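Local atomic coordinates of contact-dependent inhibitor I (Escherichia coli NC101, PDB entry 5I4Q), a protein that probably acts as the immunity protein that binds the toxin of its own contact-dependent inhibition system and so protects the cell that makes it. Residues D45-Q48 with P49-D53; R56-S59 with E60-M64; D10-M13 with Y14-V17. One frame throughout, in Å; residues are numbered along the deposited sequence.

Contact 1: residues D45-Q48 with P49-D53; sequences DNAQ and PLFDD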
# COMPACT_ATOMS: atom_id res chain seq x y z
N ASP B 45 16.63 36.15 9.23
CA ASP B 45 16.12 35.99 10.61
C ASP B 45 14.66 35.59 10.68
O ASP B 45 14.28 34.69 11.43
CB ASP B 45 16.34 37.27 11.41
CG ASP B 45 17.82 37.46 11.84
OD1 ASP B 45 18.76 36.84 11.24
OD2 ASP B 45 18.04 38.23 12.81
N ASN B 46 13.84 36.25 9.88
CA ASN B 46 12.39 36.05 9.89
C ASN B 46 12.00 34.73 9.23
O ASN B 46 10.86 34.32 9.34
CB ASN B 46 11.70 37.16 9.12
CG ASN B 46 11.92 38.52 9.72
OD1 ASN B 46 12.08 38.65 10.92
ND2 ASN B 46 11.94 39.54 8.86
N ALA B 47 12.94 34.12 8.50
CA ALA B 47 12.76 32.84 7.84
C ALA B 47 12.95 31.65 8.77
O ALA B 47 12.54 30.56 8.41
CB ALA B 47 13.73 32.71 6.66
N GLN B 48 13.51 31.84 9.96
CA GLN B 48 13.82 30.70 10.80
C GLN B 48 12.61 29.90 11.23
O GLN B 48 12.66 28.66 11.23
CB GLN B 48 14.65 31.09 12.02
CG GLN B 48 16.00 31.67 11.70
CD GLN B 48 16.78 30.84 10.73
OE1 GLN B 48 17.16 29.69 11.04
NE2 GLN B 48 17.02 31.38 9.54
N PRO B 49 11.51 30.56 11.63
CA PRO B 49 10.36 29.73 12.01
C PRO B 49 9.73 29.06 10.79
O PRO B 49 9.07 28.04 10.93
CB PRO B 49 9.39 30.73 12.68
CG PRO B 49 9.86 32.09 12.23
CD PRO B 49 11.34 31.95 12.09
N LEU B 50 9.96 29.63 9.62
CA LEU B 50 9.45 29.06 8.40
C LEU B 50 10.26 27.85 8.02
O LEU B 50 9.71 26.89 7.54
CB LEU B 50 9.45 30.08 7.26
CG LEU B 50 8.56 31.32 7.44
CD1 LEU B 50 8.88 32.34 6.35
CD2 LEU B 50 7.08 30.94 7.41
N PHE B 51 11.56 27.90 8.25
CA PHE B 51 12.44 26.77 8.01
C PHE B 51 12.11 25.68 9.01
O PHE B 51 12.10 24.53 8.64
CB PHE B 51 13.91 27.16 8.20
CG PHE B 51 14.58 27.64 6.96
CD1 PHE B 51 14.74 26.81 5.88
CD2 PHE B 51 15.11 28.89 6.90
CE1 PHE B 51 15.39 27.23 4.73
CE2 PHE B 51 15.78 29.33 5.76
CZ PHE B 51 15.93 28.49 4.67
N ASP B 52 11.79 26.04 10.25
CA ASP B 52 11.44 25.04 11.26
C ASP B 52 10.24 24.20 10.81
O ASP B 52 10.26 22.97 10.95
CB ASP B 52 11.09 25.69 12.61
CG ASP B 52 12.30 26.41 13.30
OD1 ASP B 52 13.50 26.22 12.93
OD2 ASP B 52 12.01 27.17 14.26
N ASP B 53 9.22 24.86 10.26
CA ASP B 53 8.05 24.18 9.65
C ASP B 53 8.44 23.34 8.43
O ASP B 53 8.04 22.20 8.32
CB ASP B 53 6.96 25.17 9.21
CG ASP B 53 6.34 25.94 10.37
OD1 ASP B 53 6.42 25.48 11.55
OD2 ASP B 53 5.76 27.02 10.11

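Contact 2: residues R56-S59 with E60-M64; sequences RMQS and ELATM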
# COMPACT_ATOMS: atom_id res chain seq x y z
N ARG B 56 10.38 20.29 9.57
CA ARG B 56 9.50 19.43 10.36
C ARG B 56 8.71 18.56 9.38
O ARG B 56 8.54 17.36 9.61
CB ARG B 56 8.55 20.22 11.23
CG ARG B 56 7.75 19.36 12.21
CD ARG B 56 6.53 20.08 12.79
NE ARG B 56 5.40 20.05 11.87
CZ ARG B 56 4.87 21.09 11.22
NH1 ARG B 56 3.84 20.85 10.40
NH2 ARG B 56 5.33 22.33 11.35
N MSE B 57 8.29 19.15 8.28
CA MSE B 57 7.57 18.42 7.25
C MSE B 57 8.45 17.41 6.55
O MSE B 57 8.00 16.34 6.28
CB MSE B 57 6.95 19.37 6.21
CG MSE B 57 5.85 20.14 6.94
SE MSE B 57 4.72 21.18 5.67
CE MSE B 57 3.81 22.32 7.03
N GLN B 58 9.65 17.80 6.20
CA GLN B 58 10.59 16.91 5.60
C GLN B 58 10.80 15.72 6.54
O GLN B 58 10.87 14.61 6.09
CB GLN B 58 11.91 17.63 5.27
CG GLN B 58 13.04 16.77 4.67
CD GLN B 58 13.71 15.81 5.63
OE1 GLN B 58 13.66 15.98 6.85
NE2 GLN B 58 14.35 14.79 5.09
N SER B 59 10.89 15.98 7.84
CA SER B 59 11.16 14.92 8.84
C SER B 59 10.05 13.94 8.88
O SER B 59 10.31 12.74 8.99
CB SER B 59 11.41 15.47 10.23
OG SER B 59 12.60 16.26 10.18
N GLU B 60 8.84 14.41 8.71
CA GLU B 60 7.73 13.52 8.70
C GLU B 60 7.74 12.70 7.42
O GLU B 60 7.35 11.53 7.42
CB GLU B 60 6.43 14.30 8.84
CG GLU B 60 6.29 14.96 10.19
CD GLU B 60 5.24 16.11 10.24
OE1 GLU B 60 4.56 16.39 9.24
OE2 GLU B 60 5.07 16.71 11.32
N LEU B 61 8.11 13.35 6.29
CA LEU B 61 8.15 12.64 5.02
C LEU B 61 9.28 11.61 5.03
O LEU B 61 9.15 10.54 4.48
CB LEU B 61 8.30 13.60 3.86
CG LEU B 61 7.02 14.39 3.57
CD1 LEU B 61 7.35 15.60 2.76
CD2 LEU B 61 5.95 13.63 2.85
N ALA B 62 10.37 11.92 5.70
CA ALA B 62 11.45 10.95 5.88
C ALA B 62 11.00 9.75 6.74
O ALA B 62 11.37 8.61 6.45
CB ALA B 62 12.63 11.66 6.50
N THR B 63 10.18 9.99 7.77
CA THR B 63 9.65 8.94 8.58
C THR B 63 8.77 8.05 7.72
O THR B 63 8.77 6.80 7.82
CB THR B 63 8.90 9.50 9.81
OG1 THR B 63 9.78 10.32 10.57
CG2 THR B 63 8.41 8.42 10.71
N MSE B 64 8.00 8.66 6.85
CA MSE B 64 7.18 7.87 5.95
C MSE B 64 8.02 6.94 5.10
O MSE B 64 7.65 5.80 4.88
CB MSE B 64 6.47 8.85 5.05
CG MSE B 64 5.83 8.12 3.88
SE MSE B 64 5.14 9.48 2.61
CE MSE B 64 6.88 9.95 1.77
O HOH W 1 2.50 18.52 9.17

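Contact 3: residues D10-M13 with Y14-V17; sequences DLEM and YRDV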
# COMPACT_ATOMS: atom_id res chain seq x y z
N ASP B 10 -7.85 -7.40 1.95
CA ASP B 10 -6.58 -6.72 2.06
C ASP B 10 -6.34 -5.78 0.85
O ASP B 10 -5.83 -4.67 1.01
CB ASP B 10 -5.42 -7.72 2.06
CG ASP B 10 -5.27 -8.53 3.39
OD1 ASP B 10 -5.96 -8.24 4.40
OD2 ASP B 10 -4.44 -9.48 3.40
N LEU B 11 -6.66 -6.26 -0.35
CA LEU B 11 -6.47 -5.48 -1.53
C LEU B 11 -7.33 -4.22 -1.59
O LEU B 11 -6.88 -3.14 -1.97
CB LEU B 11 -6.68 -6.36 -2.76
CG LEU B 11 -5.53 -7.31 -2.95
CD1 LEU B 11 -5.91 -8.31 -4.03
CD2 LEU B 11 -4.30 -6.53 -3.34
N GLU B 12 -8.54 -4.34 -1.13
CA GLU B 12 -9.46 -3.21 -1.01
C GLU B 12 -8.94 -2.18 0.00
O GLU B 12 -8.99 -0.98 -0.25
CB GLU B 12 -10.78 -3.80 -0.55
CG GLU B 12 -11.95 -2.87 -0.61
CD GLU B 12 -13.29 -3.58 -0.47
OE1 GLU B 12 -13.34 -4.85 -0.47
OE2 GLU B 12 -14.31 -2.84 -0.37
N MSE B 13 -8.44 -2.66 1.14
CA MSE B 13 -7.77 -1.85 2.16
C MSE B 13 -6.55 -1.20 1.58
O MSE B 13 -6.32 -0.05 1.78
CB MSE B 13 -7.39 -2.80 3.30
CG MSE B 13 -7.40 -2.34 4.77
SE MSE B 13 -7.68 -3.92 6.01
CE MSE B 13 -9.40 -4.75 5.47
N TYR B 14 -5.75 -1.93 0.79
CA TYR B 14 -4.59 -1.33 0.15
C TYR B 14 -5.01 -0.16 -0.79
O TYR B 14 -4.49 0.96 -0.71
CB TYR B 14 -3.80 -2.39 -0.59
CG TYR B 14 -2.68 -1.85 -1.44
CD1 TYR B 14 -1.42 -1.68 -0.91
CD2 TYR B 14 -2.90 -1.51 -2.80
CE1 TYR B 14 -0.39 -1.19 -1.68
CE2 TYR B 14 -1.88 -1.01 -3.58
CZ TYR B 14 -0.62 -0.85 -3.01
OH TYR B 14 0.45 -0.42 -3.75
N ARG B 15 -6.02 -0.41 -1.61
CA ARG B 15 -6.50 0.63 -2.52
C ARG B 15 -6.94 1.87 -1.75
O ARG B 15 -6.63 2.96 -2.13
CB ARG B 15 -7.65 0.11 -3.36
CG ARG B 15 -8.10 1.16 -4.38
CD ARG B 15 -9.52 0.99 -4.83
NE ARG B 15 -10.39 0.97 -3.68
CZ ARG B 15 -11.47 0.22 -3.59
NH1 ARG B 15 -11.82 -0.58 -4.59
NH2 ARG B 15 -12.18 0.24 -2.48
N ASP B 16 -7.69 1.69 -0.68
CA ASP B 16 -8.19 2.81 0.10
C ASP B 16 -7.10 3.58 0.82
O ASP B 16 -7.12 4.80 0.85
CB ASP B 16 -9.23 2.34 1.08
CG ASP B 16 -10.50 1.81 0.40
OD1 ASP B 16 -10.70 2.07 -0.80
OD2 ASP B 16 -11.33 1.14 1.06
N VAL B 17 -6.14 2.90 1.40
CA VAL B 17 -5.12 3.60 2.12
C VAL B 17 -4.17 4.35 1.20
O VAL B 17 -3.79 5.49 1.50
CB VAL B 17 -4.39 2.74 3.18
CG1 VAL B 17 -3.30 1.88 2.59
CG2 VAL B 17 -3.78 3.65 4.19

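Contact 1: residues D45-Q48 with P49-D53
Ala-47 and Phe-51 meet one turn apart in helix 44-66, joined by backbone and side chain alike. Of the backbone bonds, Phe-51 N reaches Ala-47 O at 2.8 Å and Asp-52 N reaches Gln-48 O at 2.9 Å. Proline has no N-H to give at position 49, and Leu-50 N makes only a weak bond to Ala-47 O at an N-H...O angle of 122°; the helix is kinked here, with regular i to i+4 bonding resuming at Phe-51. Pro-49 CD lies 3.7 Å from Asn-46 O, the proline ring occupying the place of an N-H donor.

The apolar part is small. Ala-47 CB lies 4.1 Å from Phe-51 CE2, on a ring that also packs on Ile-39 of helix 4-40 and on Trp-94 and His-95 of helix 88-99. Leu-50 turns to helix 4-40, on Leu-35 and Ile-39.

Among the polar groups, the bend of Gln-48 at chi2 (-50°) brings NE2 to 4.1 Å from Phe-51 CD2, with amide and ring planes 43° apart. Its NE2 bonds to Phe-44 O and its OE1 to Arg-91. Asp-52 OD1 comes within 3.1 Å of Gln-48 O, a pair of acceptors, but forms a salt bridge with Arg-91. Arg-91 of helix 88-99 thus donates to an amide oxygen and a carboxylate one turn apart, which implies a polar tie between the helices beside the aromatic packing.

Contact 2: residues R56-S59 with E60-M64
Arg-56 and Glu-60 are brought alongside each other by unlike first torsions. Arg-56 sends CG trans to its own N (chi1 -172°), then bends at chi3 to turn NE toward Glu-60 OE2; Glu-60 swings CG back beside its N (chi1 -67°) and runs extended from there. The two chains point the same way, their guanidinium and carboxylate planes 57° apart.

Where they meet, Arg-56 NE forms a salt bridge with Glu-60 OE2, long at 3.4 Å and weak as a hydrogen bond, the oxygen lying at the guanidinium edge. A water bridges the two groups: it accepts from Arg-56 NH1 at 3.0 Å, in the guanidinium plane, and donates to Glu-60 OE1 at 3.0 Å. That same OE1 bonds to Tyr-28 OH of helix 4-40, and the nearby guanidinium would probably favour the ionised form of this buried carboxylate, whose two oxygens both have polar partners.

Thr-63 makes a second polar feature. Its OG1, beside the backbone N, lies 2.9 Å from Ser-59 O and donates to it, while Thr-63 N bonds to the same oxygen at 3.0 Å; the two donors approach from opposite faces of the carbonyl plane. Elsewhere, Gln-58 NE2 touches Ala-62 CB at 3.8 Å but bonds to Ile-80 O and Asp-84, and Leu-61 packs against Leu-25 and Ile-80.

Ser-59 OG bonds to Phe-55 O and to Lys-31 of the contact-dependent inhibitor A chain, whose Gln-35 packs on Ala-62 and Thr-63. Trp-4 of the second subunit packs on Glu-60 and Thr-63. An i to i+4 salt bridge and a threonine bonded back to the preceding turn are familiar alpha-helical features, placed here on a helix lying between the protein core, the second subunit and the inhibitor A chain.

Contact 3: residues D10-M13 with Y14-V17
Tyr-14, Arg-15, Asp-16 and Val-17 each donate their N-H to the carbonyl four residues earlier, from Tyr-14 N to Asp-10 O at 2.7 Å through Val-17 N to Met-13 O at 3.0 Å, with N-H...O angles of 154° to 163°.

On one flank, Arg-15 lies beside Glu-12, both chains pointing the same way. The touch is made by Arg-15 NH2 on Glu-12 CG, at 3.6 Å, and not by the charges: Glu-12 OE2 stands 4.3 Å from Arg-15 NH2, too far for a salt bridge, with the flat groups turned 64° apart. Arg-15 is engaged instead by its neighbour. Folded at chi3, it forms a salt bridge with Asp-16, NE and NH2 both hydrogen-bonding side-on to the single oxygen OD1, at 3.1 and 2.9 Å. OD1 lies in the guanidinium plane, yet both nitrogens meet it from one face of the carboxylate. Asp-16 CG is also only 3.2 Å from Glu-12 O, the carbonyl that accepts its own N-H.

These unbroken turns belong to the long helix 4-40, whose N-terminal portion contacts a second copy of the protein.

Tyr-14 rests its CB 3.4 Å from Asp-10 O, and its ring meets Tyr-70 of the second subunit edge to face. Asp-10 OD2 bonds to Ser-20 OG of that subunit, while Leu-11 packs on its Tyr-68 and Val-17 on its Asp-10.

Overall arrangement
From the N terminus the chain first passes contact 3, in the early turns of helix 4-40, then follows that helix and turns back into helix 44-66, which carries contact 1 and then contact 2. Each contact lies within two to three turns of one helix and closes no long loop; they run in series, and none encloses or crosses another. Contacts 1 and 2 have centres about 17 Å apart on one helix, whereas the centres of contacts 1 and 3 are about 38 Å apart, on opposite sides of the chain's centre. Contact 1 joins helix 44-66 to helices 4-40 and 88-99. Contact 2 adds helix 74-82, and shares with contact 3 the interface with the second subunit.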